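Local coordinates for protein tyrosine--tRNA ligase (Archaeoglobus fulgidus, PDB 2CYB) that probably charges tRNA(Tyr) with tyrosine in two steps, first activating the amino acid with ATP and then passing it to the acceptor end of the tRNA, at residues E5-I10 / E22-I27; S42-L47 / G220-V225; E231-I236 / Y307-L312. All blocks are in the same frame, centred on the assembly; numbering follows the deposited sequence.

Interaction 1 of 3, residues E5-I10 / E22-I27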
loop_
_atom_site.group_PDB
_atom_site.type_symbol
_atom_site.label_atom_id
_atom_site.label_comp_id
_atom_site.label_asym_id
_atom_site.label_seq_id
_atom_site.Cartn_x
_atom_site.Cartn_y
_atom_site.Cartn_z
ATOM N N GLU A 5 -7.374 -5.199 -42.035
ATOM C CA GLU A 5 -7.936 -6.468 -41.593
ATOM C C GLU A 5 -7.489 -6.877 -40.192
ATOM O O GLU A 5 -8.224 -7.556 -39.472
ATOM C CB GLU A 5 -7.602 -7.570 -42.599
ATOM C CG GLU A 5 -6.125 -7.821 -42.796
ATOM C CD GLU A 5 -5.834 -8.518 -44.111
ATOM O OE1 GLU A 5 -6.453 -9.570 -44.380
ATOM O OE2 GLU A 5 -4.987 -8.013 -44.877
ATOM N N LYS A 6 -6.289 -6.473 -39.793
ATOM C CA LYS A 6 -5.829 -6.823 -38.458
ATOM C C LYS A 6 -6.525 -5.934 -37.445
ATOM O O LYS A 6 -6.813 -6.353 -36.326
ATOM C CB LYS A 6 -4.307 -6.695 -38.364
ATOM C CG LYS A 6 -3.604 -7.739 -39.212
ATOM C CD LYS A 6 -4.249 -9.108 -38.990
ATOM C CE LYS A 6 -3.918 -10.100 -40.084
ATOM N NZ LYS A 6 -4.660 -11.369 -39.858
ATOM N N LEU A 7 -6.819 -4.710 -37.861
ATOM C CA LEU A 7 -7.503 -3.758 -37.007
ATOM C C LEU A 7 -8.926 -4.272 -36.763
ATOM O O LEU A 7 -9.450 -4.176 -35.654
ATOM C CB LEU A 7 -7.524 -2.392 -37.695
ATOM C CG LEU A 7 -7.362 -1.118 -36.862
ATOM C CD1 LEU A 7 -6.222 -1.273 -35.866
ATOM C CD2 LEU A 7 -7.092 0.056 -37.800
ATOM N N ARG A 8 -9.541 -4.835 -37.802
ATOM C CA ARG A 8 -10.899 -5.367 -37.696
ATOM C C ARG A 8 -10.936 -6.542 -36.724
ATOM O O ARG A 8 -11.837 -6.647 -35.890
ATOM C CB ARG A 8 -11.398 -5.836 -39.070
ATOM C CG ARG A 8 -11.388 -4.760 -40.145
ATOM C CD ARG A 8 -12.592 -3.832 -40.053
ATOM N NE ARG A 8 -13.808 -4.452 -40.580
ATOM C CZ ARG A 8 -13.974 -4.824 -41.847
ATOM N NH1 ARG A 8 -13.001 -4.641 -42.730
ATOM N NH2 ARG A 8 -15.116 -5.377 -42.234
ATOM N N LEU A 9 -9.949 -7.424 -36.846
ATOM C CA LEU A 9 -9.845 -8.603 -35.997
ATOM C C LEU A 9 -9.544 -8.225 -34.545
ATOM O O LEU A 9 -10.146 -8.768 -33.608
ATOM C CB LEU A 9 -8.745 -9.525 -36.532
ATOM C CG LEU A 9 -8.335 -10.727 -35.678
ATOM C CD1 LEU A 9 -9.537 -11.628 -35.417
ATOM C CD2 LEU A 9 -7.230 -11.490 -36.388
ATOM N N ILE A 10 -8.617 -7.291 -34.365
ATOM C CA ILE A 10 -8.231 -6.845 -33.030
ATOM C C ILE A 10 -9.403 -6.224 -32.294
ATOM O O ILE A 10 -9.619 -6.491 -31.114
ATOM C CB ILE A 10 -7.082 -5.799 -33.081
ATOM C CG1 ILE A 10 -5.786 -6.461 -33.551
ATOM C CG2 ILE A 10 -6.873 -5.186 -31.698
ATOM C CD1 ILE A 10 -4.646 -5.493 -33.756
ATOM N N GLU A 22 -4.179 5.409 -31.644
ATOM C CA GLU A 22 -2.979 4.870 -31.010
ATOM C C GLU A 22 -2.774 3.420 -31.425
ATOM O O GLU A 22 -1.651 2.994 -31.702
ATOM C CB GLU A 22 -3.092 4.959 -29.483
ATOM C CG GLU A 22 -2.874 6.353 -28.910
ATOM C CD GLU A 22 -3.233 6.442 -27.431
ATOM O OE1 GLU A 22 -3.055 5.433 -26.716
ATOM O OE2 GLU A 22 -3.680 7.522 -26.983
ATOM N N LEU A 23 -3.865 2.663 -31.464
ATOM C CA LEU A 23 -3.797 1.260 -31.851
ATOM C C LEU A 23 -3.308 1.144 -33.292
ATOM O O LEU A 23 -2.473 0.296 -33.608
ATOM C CB LEU A 23 -5.178 0.608 -31.710
ATOM C CG LEU A 23 -5.351 -0.802 -32.271
ATOM C CD1 LEU A 23 -4.317 -1.747 -31.669
ATOM C CD2 LEU A 23 -6.764 -1.279 -31.982
ATOM N N ARG A 24 -3.840 1.995 -34.163
ATOM C CA ARG A 24 -3.439 1.975 -35.567
ATOM C C ARG A 24 -1.953 2.302 -35.688
ATOM O O ARG A 24 -1.177 1.504 -36.214
ATOM C CB ARG A 24 -4.257 2.982 -36.384
ATOM C CG ARG A 24 -3.870 3.022 -37.868
ATOM C CD ARG A 24 -4.581 4.142 -38.621
ATOM N NE ARG A 24 -5.981 3.845 -38.914
ATOM C CZ ARG A 24 -6.388 2.931 -39.794
ATOM N NH1 ARG A 24 -7.686 2.732 -39.993
ATOM N NH2 ARG A 24 -5.502 2.218 -40.475
ATOM N N GLN A 25 -1.553 3.468 -35.190
ATOM C CA GLN A 25 -0.151 3.853 -35.272
ATOM C C GLN A 25 0.759 2.852 -34.570
ATOM O O GLN A 25 1.921 2.705 -34.934
ATOM C CB GLN A 25 0.058 5.271 -34.725
ATOM C CG GLN A 25 -0.654 5.599 -33.435
ATOM C CD GLN A 25 -0.613 7.089 -33.121
ATOM O OE1 GLN A 25 0.461 7.687 -33.030
ATOM N NE2 GLN A 25 -1.786 7.695 -32.956
ATOM N N LEU A 26 0.229 2.149 -33.575
ATOM C CA LEU A 26 1.016 1.145 -32.869
ATOM C C LEU A 26 1.325 -0.010 -33.819
ATOM O O LEU A 26 2.441 -0.528 -33.846
ATOM C CB LEU A 26 0.247 0.619 -31.649
ATOM C CG LEU A 26 0.794 -0.654 -30.991
ATOM C CD1 LEU A 26 2.227 -0.439 -30.523
ATOM C CD2 LEU A 26 -0.098 -1.033 -29.814
ATOM N N ILE A 27 0.328 -0.413 -34.599
ATOM C CA ILE A 27 0.501 -1.507 -35.548
ATOM C C ILE A 27 1.463 -1.077 -36.653
ATOM O O ILE A 27 2.177 -1.900 -37.226
ATOM C CB ILE A 27 -0.852 -1.917 -36.168
ATOM C CG1 ILE A 27 -1.823 -2.320 -35.053
ATOM C CG2 ILE A 27 -0.656 -3.078 -37.132
ATOM C CD1 ILE A 27 -3.201 -2.707 -35.538
#
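The guanidinium of Arg24 has the Leu7 methyl CD2 over one of its faces, 3.4 Å above the plane and displaced toward the rim, so that the nearest guanidinium atom, Arg24 NH1, is 3.5 Å from Leu7 CD2. This lid closes the exposed margin of an apolar helix-helix contact: helix 3-11 and helix 20-28, the first two of the chain, pack with their directions 130° apart and the axes of the two segments 10.9 Å from each other. No hydrogen bond crosses between the segments, and the contact is carried by carbon. Arg24 runs out extended and then bends at chi3 (-76°), which lays the flat end of the side chain over the leucine, the two side chains crossing nearly at right angles. The other branch of Leu7 turns inward: its CD1 is 3.7 Å from Leu23 CG, the two leucines running antiparallel alongside each other. Ile10 passes Leu23 in the same manner, its branch methyl CG2 lying 3.9 Å from Leu23 CD2. Ile3, earlier on helix 3-11, extends the contact to Ile27 and Arg24; Ile10 also rests on Phe64 and on Leu202 of strand 200-204, which places the pair beside the Rossmann-type sheet. Ile27 supplies the point where the branches converge. With CG1 anti to the carbonyl carbon (chi1 -58°) and the chain straight beyond, it delivers one methyl to both partners: Ile27 CD1 meets Ile10 CD1 tip to tip at 3.6 Å, and presses on Leu7 CD1 at 3.4 Å, closer than two methyls normally sit.

Interaction 2 of 3, residues S42-L47 / G220-V225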
loop_
_atom_site.group_PDB
_atom_site.type_symbol
_atom_site.label_atom_id
_atom_site.label_comp_id
_atom_site.label_asym_id
_atom_site.label_seq_id
_atom_site.Cartn_x
_atom_site.Cartn_y
_atom_site.Cartn_z
ATOM N N SER A 42 -7.570 -18.359 -10.352
ATOM C CA SER A 42 -8.900 -18.761 -9.902
ATOM C C SER A 42 -9.118 -20.259 -10.040
ATOM O O SER A 42 -8.798 -20.851 -11.071
ATOM C CB SER A 42 -9.974 -18.021 -10.703
ATOM O OG SER A 42 -11.272 -18.497 -10.384
ATOM N N GLY A 43 -9.663 -20.871 -8.994
ATOM C CA GLY A 43 -9.917 -22.299 -9.034
ATOM C C GLY A 43 -10.851 -22.661 -10.174
ATOM O O GLY A 43 -10.815 -23.775 -10.694
ATOM N N GLU A 44 -11.691 -21.710 -10.570
ATOM C CA GLU A 44 -12.629 -21.951 -11.653
ATOM C C GLU A 44 -12.423 -21.026 -12.830
ATOM O O GLU A 44 -12.583 -19.815 -12.711
ATOM C CB GLU A 44 -14.070 -21.789 -11.174
ATOM C CG GLU A 44 -14.501 -22.754 -10.095
ATOM C CD GLU A 44 -15.993 -23.015 -10.137
ATOM O OE1 GLU A 44 -16.434 -23.747 -11.047
ATOM O OE2 GLU A 44 -16.722 -22.480 -9.273
ATOM N N ILE A 45 -12.066 -21.604 -13.970
ATOM C CA ILE A 45 -11.893 -20.830 -15.191
ATOM C C ILE A 45 -13.260 -20.929 -15.873
ATOM O O ILE A 45 -13.780 -22.027 -16.050
ATOM C CB ILE A 45 -10.810 -21.455 -16.098
ATOM C CG1 ILE A 45 -9.461 -21.477 -15.371
ATOM C CG2 ILE A 45 -10.696 -20.673 -17.389
ATOM C CD1 ILE A 45 -8.973 -20.108 -14.928
ATOM N N HIS A 46 -13.849 -19.793 -16.236
ATOM C CA HIS A 46 -15.166 -19.800 -16.867
ATOM C C HIS A 46 -15.233 -18.993 -18.163
ATOM O O HIS A 46 -14.214 -18.521 -18.668
ATOM C CB HIS A 46 -16.219 -19.289 -15.879
ATOM C CG HIS A 46 -15.893 -17.960 -15.278
ATOM N ND1 HIS A 46 -15.852 -16.795 -16.016
ATOM C CD2 HIS A 46 -15.593 -17.605 -14.006
ATOM C CE1 HIS A 46 -15.545 -15.784 -15.227
ATOM N NE2 HIS A 46 -15.382 -16.249 -14.000
ATOM N N LEU A 47 -16.438 -18.845 -18.706
ATOM C CA LEU A 47 -16.616 -18.111 -19.952
ATOM C C LEU A 47 -16.063 -16.700 -19.880
ATOM O O LEU A 47 -15.608 -16.160 -20.890
ATOM C CB LEU A 47 -18.097 -18.070 -20.349
ATOM C CG LEU A 47 -18.671 -19.420 -20.793
ATOM C CD1 LEU A 47 -20.136 -19.262 -21.186
ATOM C CD2 LEU A 47 -17.866 -19.951 -21.965
ATOM N N GLY A 220 -23.713 -18.917 -9.200
ATOM C CA GLY A 220 -23.160 -19.960 -10.044
ATOM C C GLY A 220 -23.803 -19.850 -11.412
ATOM O O GLY A 220 -23.851 -20.815 -12.176
ATOM N N ASN A 221 -24.303 -18.655 -11.709
ATOM C CA ASN A 221 -24.963 -18.369 -12.976
ATOM C C ASN A 221 -23.953 -18.185 -14.108
ATOM O O ASN A 221 -24.007 -17.204 -14.853
ATOM C CB ASN A 221 -25.830 -17.114 -12.826
ATOM C CG ASN A 221 -25.044 -15.919 -12.318
ATOM O OD1 ASN A 221 -23.997 -16.071 -11.690
ATOM N ND2 ASN A 221 -25.555 -14.722 -12.575
ATOM N N TYR A 222 -23.038 -19.141 -14.226
ATOM C CA TYR A 222 -22.011 -19.108 -15.261
ATOM C C TYR A 222 -21.555 -20.530 -15.583
ATOM O O TYR A 222 -21.826 -21.462 -14.823
ATOM C CB TYR A 222 -20.818 -18.273 -14.784
ATOM C CG TYR A 222 -20.117 -18.841 -13.569
ATOM C CD1 TYR A 222 -19.258 -19.932 -13.682
ATOM C CD2 TYR A 222 -20.330 -18.301 -12.300
ATOM C CE1 TYR A 222 -18.629 -20.474 -12.567
ATOM C CE2 TYR A 222 -19.705 -18.837 -11.174
ATOM C CZ TYR A 222 -18.856 -19.924 -11.316
ATOM O OH TYR A 222 -18.233 -20.464 -10.214
ATOM N N ILE A 223 -20.859 -20.687 -16.703
ATOM C CA ILE A 223 -20.355 -21.989 -17.132
ATOM C C ILE A 223 -18.840 -22.078 -16.952
ATOM O O ILE A 223 -18.101 -21.210 -17.412
ATOM C CB ILE A 223 -20.696 -22.247 -18.617
ATOM C CG1 ILE A 223 -22.214 -22.364 -18.778
ATOM C CG2 ILE A 223 -19.985 -23.503 -19.114
ATOM C CD1 ILE A 223 -22.676 -22.494 -20.210
ATOM N N SER A 224 -18.386 -23.136 -16.291
ATOM C CA SER A 224 -16.962 -23.336 -16.047
ATOM C C SER A 224 -16.396 -24.340 -17.034
ATOM O O SER A 224 -17.124 -25.194 -17.538
ATOM C CB SER A 224 -16.744 -23.844 -14.620
ATOM O OG SER A 224 -17.432 -23.028 -13.689
ATOM N N VAL A 225 -15.098 -24.244 -17.305
ATOM C CA VAL A 225 -14.447 -25.155 -18.249
ATOM C C VAL A 225 -14.445 -26.584 -17.733
ATOM O O VAL A 225 -14.082 -27.513 -18.454
ATOM C CB VAL A 225 -12.976 -24.758 -18.507
ATOM C CG1 VAL A 225 -12.906 -23.357 -19.086
ATOM C CG2 VAL A 225 -12.174 -24.861 -17.211
#
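Tyr222 reaches from its CB across to the 'HIGH' region of this class I synthetase, which contributes all of segment 42-47. Its CG sits between the backbone N and the carbonyl carbon (chi1 63°), which turns the ring toward His46 and Glu44. Ring atom CD1 of Tyr222 is 3.8 Å from His46 CB, and His46 CD2 lies over one face of the tyrosine; the two rings meet obliquely, their centroids 5.2 Å apart. At the far end Tyr222 OH donates a 2.7 Å hydrogen bond to Glu44 OE2, which lies near the plane of the phenol ring but is itself met from above the carboxylate, 60° out of its plane. The second carboxylate oxygen, Glu44 OE1, approaches Ser224 OG to 2.9 Å, a probable hydrogen bond. The carboxylate thus lies against both hydroxyls of segment 220-225.

Beneath these side chains the backbones form a single bridge at His46 and Ser224. Val225 N gives Ile45 O a nearly straight bond of 2.9 Å, and Leu47 N gives Ile223 O a longer one of 3.2 Å. His46 is the N-cap of helix 47-61, its ND1 bonded to the amide of Gly48. Both Tyr222 and His46 also touch Met215 of the 'KMSKS' region, so the contact joins the two signature motifs that, in class I synthetases, border the ATP site. On the buried side, Ile45 CB packs 3.8 Å from Val225 CG2, while Leu47 and Ile223 lie alongside, pointing the same way, with Leu47 CD1 4.0 Å from Ile223 CB.

Interaction 3 of 3, residues E231-I236 / Y307-L312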
loop_
_atom_site.group_PDB
_atom_site.type_symbol
_atom_site.label_atom_id
_atom_site.label_comp_id
_atom_site.label_asym_id
_atom_site.label_seq_id
_atom_site.Cartn_x
_atom_site.Cartn_y
_atom_site.Cartn_z
ATOM N N GLU A 231 -24.024 -31.035 -17.494
ATOM C CA GLU A 231 -24.206 -29.822 -16.706
ATOM C C GLU A 231 -24.295 -28.606 -17.624
ATOM O O GLU A 231 -25.105 -27.706 -17.395
ATOM C CB GLU A 231 -23.054 -29.659 -15.707
ATOM C CG GLU A 231 -23.178 -28.438 -14.795
ATOM C CD GLU A 231 -24.368 -28.508 -13.846
ATOM O OE1 GLU A 231 -24.623 -27.504 -13.141
ATOM O OE2 GLU A 231 -25.047 -29.554 -13.797
ATOM N N VAL A 232 -23.464 -28.574 -18.661
ATOM C CA VAL A 232 -23.513 -27.464 -19.616
ATOM C C VAL A 232 -24.911 -27.399 -20.226
ATOM O O VAL A 232 -25.508 -26.330 -20.340
ATOM C CB VAL A 232 -22.494 -27.648 -20.757
ATOM C CG1 VAL A 232 -22.726 -26.606 -21.839
ATOM C CG2 VAL A 232 -21.075 -27.538 -20.212
ATOM N N GLU A 233 -25.433 -28.556 -20.614
ATOM C CA GLU A 233 -26.759 -28.619 -21.214
ATOM C C GLU A 233 -27.824 -28.104 -20.268
ATOM O O GLU A 233 -28.695 -27.332 -20.668
ATOM C CB GLU A 233 -27.074 -30.052 -21.637
ATOM C CG GLU A 233 -26.361 -30.481 -22.911
ATOM C CD GLU A 233 -26.492 -31.969 -23.175
ATOM O OE1 GLU A 233 -27.507 -32.559 -22.746
ATOM O OE2 GLU A 233 -25.588 -32.544 -23.819
ATOM N N ARG A 234 -27.750 -28.524 -19.007
ATOM C CA ARG A 234 -28.717 -28.090 -18.002
ATOM C C ARG A 234 -28.709 -26.575 -17.783
ATOM O O ARG A 234 -29.763 -25.942 -17.752
ATOM C CB ARG A 234 -28.443 -28.798 -16.668
ATOM C CG ARG A 234 -29.226 -28.213 -15.512
ATOM C CD ARG A 234 -28.824 -28.816 -14.178
ATOM N NE ARG A 234 -29.233 -27.951 -13.076
ATOM C CZ ARG A 234 -28.659 -26.785 -12.791
ATOM N NH1 ARG A 234 -29.099 -26.055 -11.774
ATOM N NH2 ARG A 234 -27.633 -26.357 -13.515
ATOM N N LYS A 235 -27.522 -25.998 -17.619
ATOM C CA LYS A 235 -27.395 -24.556 -17.396
ATOM C C LYS A 235 -27.911 -23.739 -18.578
ATOM O O LYS A 235 -28.584 -22.725 -18.388
ATOM C CB LYS A 235 -25.932 -24.189 -17.115
ATOM C CG LYS A 235 -25.412 -24.699 -15.773
ATOM C CD LYS A 235 -23.962 -24.264 -15.549
ATOM C CE LYS A 235 -23.457 -24.656 -14.166
ATOM N NZ LYS A 235 -22.046 -24.213 -13.950
ATOM N N ILE A 236 -27.594 -24.177 -19.794
ATOM C CA ILE A 236 -28.058 -23.474 -20.988
ATOM C C ILE A 236 -29.575 -23.612 -21.093
ATOM O O ILE A 236 -30.282 -22.636 -21.349
ATOM C CB ILE A 236 -27.392 -24.035 -22.275
ATOM C CG1 ILE A 236 -25.898 -23.701 -22.281
ATOM C CG2 ILE A 236 -28.044 -23.435 -23.520
ATOM C CD1 ILE A 236 -25.601 -22.214 -22.281
ATOM N N TYR A 307 -22.057 -26.731 -29.394
ATOM C CA TYR A 307 -20.777 -26.151 -29.766
ATOM C C TYR A 307 -19.909 -25.871 -28.543
ATOM O O TYR A 307 -18.698 -26.106 -28.563
ATOM C CB TYR A 307 -20.980 -24.867 -30.567
ATOM C CG TYR A 307 -21.254 -25.121 -32.030
ATOM C CD1 TYR A 307 -22.529 -25.466 -32.473
ATOM C CD2 TYR A 307 -20.226 -25.046 -32.969
ATOM C CE1 TYR A 307 -22.776 -25.729 -33.823
ATOM C CE2 TYR A 307 -20.461 -25.308 -34.315
ATOM C CZ TYR A 307 -21.737 -25.646 -34.735
ATOM O OH TYR A 307 -21.975 -25.889 -36.069
ATOM N N LEU A 308 -20.526 -25.371 -27.479
ATOM C CA LEU A 308 -19.776 -25.081 -26.265
ATOM C C LEU A 308 -19.194 -26.387 -25.735
ATOM O O LEU A 308 -18.045 -26.427 -25.298
ATOM C CB LEU A 308 -20.678 -24.434 -25.210
ATOM C CG LEU A 308 -19.975 -23.892 -23.960
ATOM C CD1 LEU A 308 -18.838 -22.947 -24.356
ATOM C CD2 LEU A 308 -20.990 -23.159 -23.098
ATOM N N ASN A 309 -19.978 -27.461 -25.785
ATOM C CA ASN A 309 -19.486 -28.749 -25.310
ATOM C C ASN A 309 -18.334 -29.262 -26.163
ATOM O O ASN A 309 -17.434 -29.932 -25.657
ATOM C CB ASN A 309 -20.610 -29.789 -25.256
ATOM C CG ASN A 309 -21.369 -29.743 -23.948
ATOM O OD1 ASN A 309 -20.781 -29.493 -22.895
ATOM N ND2 ASN A 309 -22.673 -29.994 -23.999
ATOM N N MET A 310 -18.353 -28.949 -27.455
ATOM C CA MET A 310 -17.274 -29.379 -28.333
ATOM C C MET A 310 -16.017 -28.620 -27.927
ATOM O O MET A 310 -14.921 -29.174 -27.869
ATOM C CB MET A 310 -17.612 -29.078 -29.799
ATOM C CG MET A 310 -18.724 -29.942 -30.370
ATOM S SD MET A 310 -18.878 -29.776 -32.167
ATOM C CE MET A 310 -19.851 -28.301 -32.263
ATOM N N LEU A 311 -16.208 -27.342 -27.631
ATOM C CA LEU A 311 -15.128 -26.452 -27.228
ATOM C C LEU A 311 -14.447 -26.947 -25.945
ATOM O O LEU A 311 -13.222 -27.089 -25.891
ATOM C CB LEU A 311 -15.708 -25.045 -27.031
ATOM C CG LEU A 311 -14.829 -23.810 -27.217
ATOM C CD1 LEU A 311 -15.709 -22.577 -27.322
ATOM C CD2 LEU A 311 -13.862 -23.681 -26.058
ATOM N N LEU A 312 -15.251 -27.215 -24.921
ATOM C CA LEU A 312 -14.739 -27.682 -23.636
ATOM C C LEU A 312 -14.194 -29.101 -23.695
ATOM O O LEU A 312 -13.183 -29.409 -23.059
ATOM C CB LEU A 312 -15.834 -27.594 -22.572
ATOM C CG LEU A 312 -16.178 -26.201 -22.041
ATOM C CD1 LEU A 312 -16.536 -25.270 -23.180
ATOM C CD2 LEU A 312 -17.335 -26.312 -21.064
HETATM O O HOH W 1 -24.795 -30.587 -25.879
#
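Asn309 ND2 is gripped by a water and, more weakly, by Pro229 O at the start of helix 229-237. The water accepts from Asn309 ND2 at 2.9 Å and donates to Glu233 OE2 at 2.9 Å, linking two side chains that do not bond directly; the carboxylate and amide planes are 67° apart and the side chains cross at about a right angle. Glu233 reaches this water through a chain extended beyond CG, which carries the carboxylate along the exposed margin of the contact.

The other end of the amide faces carbon. Asn309 OD1 lies 3.3 Å from both Val232 CB and Val232 CG2; the valine lies alongside the amide, pointing back the other way. Val232 is the central apolar residue here: with CG1 anti to its backbone nitrogen (chi1 171°), its two methyls part toward different leucines one turn apart. Val232 CG1 is 4.1 Å from Leu308 CD2, and Val232 CG2 meets Leu312 CD2 tip to tip at 4.0 Å. With an alanine at Asn309, the water and Glu233 would probably lose their amide mate, Pro229 O its weak partner, and a gap would open beside Val232.

On a flank of helix 229-237, Lys235 NZ forms a salt bridge with Asp227 and a hydrogen bond with Tyr222 O. The segment axes approach to 10.3 Å with directions 146° apart: a roughly antiparallel helix-helix packing, in which the short helix following the 'KMSKS' loop lies against the long last helix of the chain, 297-319.

Along the chain the three contacts come in series. Interaction 1 closes within the first 27 residues, pairing two N-terminal helices beside the Rossmann-type sheet. Its centre is about 30 Å from that of interaction 2 and about 33 Å from that of interaction 3, and it touches neither. Interactions 2 and 3 are neighbours, with centres about 12 Å apart, both within the class I synthetase sequence family. Ile223 CD1 packs on Leu308 CD2 at 3.4 Å and on Ile236 CD1 at 3.6 Å. The 'HIGH' region, the segment after 'KMSKS' and helices 229-237 and 297-319 therefore form one continuous body, whereas the N-terminal pair stands apart from these signature motifs.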